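Local atomic coordinates of alcohol oxidase (Myceliophthora thermophila, PDB entry 6F74), a protein that binds FAD as a member of the VAO-type flavoprotein family and probably uses it to oxidise alcohols with molecular oxygen. Residues S487-H490 with P491-V495. Numbering follows the deposited sequence.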
loop_
_atom_site.group_PDB
_atom_site.type_symbol
_atom_site.label_atom_id
_atom_site.label_comp_id
_atom_site.label_asym_id
_atom_site.label_seq_id
_atom_site.Cartn_x
_atom_site.Cartn_y
_atom_site.Cartn_z
ATOM N N SER A 487 -5.275 -7.240 -18.123
ATOM C CA SER A 487 -4.649 -6.524 -17.020
ATOM C C SER A 487 -4.491 -5.034 -17.268
ATOM O O SER A 487 -4.240 -4.607 -18.393
ATOM C CB SER A 487 -3.269 -7.106 -16.753
ATOM O OG SER A 487 -2.681 -6.472 -15.658
ATOM N N GLY A 488 -4.610 -4.258 -16.195
ATOM C CA GLY A 488 -4.378 -2.823 -16.225
ATOM C C GLY A 488 -3.069 -2.366 -15.611
ATOM O O GLY A 488 -2.913 -1.171 -15.355
ATOM N N LEU A 489 -2.118 -3.296 -15.398
ATOM C CA LEU A 489 -0.923 -2.982 -14.624
ATOM C C LEU A 489 0.012 -2.129 -15.442
ATOM O O LEU A 489 0.235 -2.397 -16.620
ATOM C CB LEU A 489 -0.173 -4.237 -14.156
ATOM C CG LEU A 489 -0.641 -4.904 -12.858
ATOM C CD1 LEU A 489 0.057 -6.229 -12.701
ATOM C CD2 LEU A 489 -0.354 -4.026 -11.643
ATOM N N HIS A 490 0.552 -1.097 -14.793
ATOM C CA HIS A 490 1.612 -0.246 -15.369
ATOM C C HIS A 490 2.603 -1.105 -16.168
ATOM O O HIS A 490 3.146 -2.075 -15.628
ATOM C CB HIS A 490 2.338 0.476 -14.240
ATOM C CG HIS A 490 3.128 1.675 -14.672
ATOM N ND1 HIS A 490 4.059 1.636 -15.693
ATOM C CD2 HIS A 490 3.180 2.920 -14.155
ATOM C CE1 HIS A 490 4.601 2.838 -15.825
ATOM N NE2 HIS A 490 4.100 3.629 -14.886
ATOM N N PRO A 491 2.796 -0.798 -17.475
ATOM C CA PRO A 491 3.769 -1.524 -18.306
ATOM C C PRO A 491 5.158 -1.782 -17.666
ATOM O O PRO A 491 5.726 -2.875 -17.829
ATOM C CB PRO A 491 3.923 -0.612 -19.511
ATOM C CG PRO A 491 2.606 0.064 -19.640
ATOM C CD PRO A 491 2.097 0.237 -18.251
ATOM N N ALA A 492 5.693 -0.785 -16.964
ATOM C CA ALA A 492 7.005 -0.912 -16.332
ATOM C C ALA A 492 7.148 -2.140 -15.421
ATOM O O ALA A 492 8.231 -2.679 -15.290
ATOM C CB ALA A 492 7.346 0.355 -15.570
ATOM N N TRP A 493 6.050 -2.604 -14.821
ATOM C CA TRP A 493 6.095 -3.856 -14.036
ATOM C C TRP A 493 6.594 -5.039 -14.853
ATOM O O TRP A 493 7.224 -5.946 -14.308
ATOM C CB TRP A 493 4.717 -4.234 -13.504
ATOM C CG TRP A 493 4.305 -3.467 -12.314
ATOM C CD1 TRP A 493 3.288 -2.571 -12.246
ATOM C CD2 TRP A 493 4.866 -3.560 -11.011
ATOM N NE1 TRP A 493 3.175 -2.096 -10.967
ATOM C CE2 TRP A 493 4.154 -2.666 -10.197
ATOM C CE3 TRP A 493 5.917 -4.294 -10.455
ATOM C CZ2 TRP A 493 4.442 -2.499 -8.830
ATOM C CZ3 TRP A 493 6.202 -4.123 -9.096
ATOM C CH2 TRP A 493 5.467 -3.229 -8.307
ATOM N N ARG A 494 6.312 -5.013 -16.156
ATOM C CA ARG A 494 6.657 -6.103 -17.017
ATOM C C ARG A 494 8.148 -6.137 -17.384
ATOM O O ARG A 494 8.588 -7.127 -17.945
ATOM C CB ARG A 494 5.800 -6.098 -18.301
ATOM C CG ARG A 494 4.283 -5.947 -18.085
ATOM C CD ARG A 494 3.773 -6.940 -17.059
ATOM N NE ARG A 494 2.322 -6.948 -16.992
ATOM C CZ ARG A 494 1.592 -7.611 -16.086
ATOM N NH1 ARG A 494 2.157 -8.365 -15.157
ATOM N NH2 ARG A 494 0.262 -7.515 -16.115
ATOM N N VAL A 495 8.894 -5.060 -17.109
ATOM C CA VAL A 495 10.350 -5.010 -17.360
ATOM C C VAL A 495 11.207 -4.789 -16.119
ATOM O O VAL A 495 12.416 -4.935 -16.199
ATOM C CB VAL A 495 10.721 -3.967 -18.468
ATOM C CG1 VAL A 495 10.059 -4.319 -19.794
ATOM C CG2 VAL A 495 10.372 -2.535 -18.087
HETATM O O HOH W 1 0.177 -4.941 -18.046
#
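His-490 presents the ND1 edge of its imidazole to the backbone N-H of Ala-492. With CG anti to the backbone N (chi1 -162°), His-490 ND1 accepts Ala-492 N at 3.2 Å, the donor lying 19° out of the ring plane. The His-490 O receives Trp-493 N at 3.1 Å, from above the carbonyl plane, so one residue engages two N-H groups of the helically wound 491-494; proline suits position 491 because it has none to offer. The methyl of Ala-492 is small enough to lie beside the ring, its CB 3.7 Å from His-490 CE1. Imidazole suits the place by pairing an acceptor with a donor: NE2 is hydrogen-bonded to the backbone carbonyl oxygen of Asp-553. An alanine in place of His-490 would probably leave Ala-492 N and that carbonyl without their mate.

Branched Leu-489 can serve two neighbours: CD2 approaches Trp-493 CD1 obliquely at 4.0 Å, while CD1 lies 3.7 Å from Arg-494 NH2 and CB sits over a guanidinium face. The Trp-493 side chain is about 4 Å from that of FAD-binding Tyr-540. The long chain of Arg-494, bent at chi2 (-51°), brings NE to a water that also donates to Leu-489 O, NH1 to a hydrogen bond with Val-478 O, and NH2 to a salt bridge with Asp-258. Ser-487, its hydroxyl short enough for an ST turn, accepts Leu-489 N through OG, also hydrogen-bonded to Asp-258. That carboxylate would probably balance the guanidinium charge, while His-490 satisfies the Ala-492 N-H.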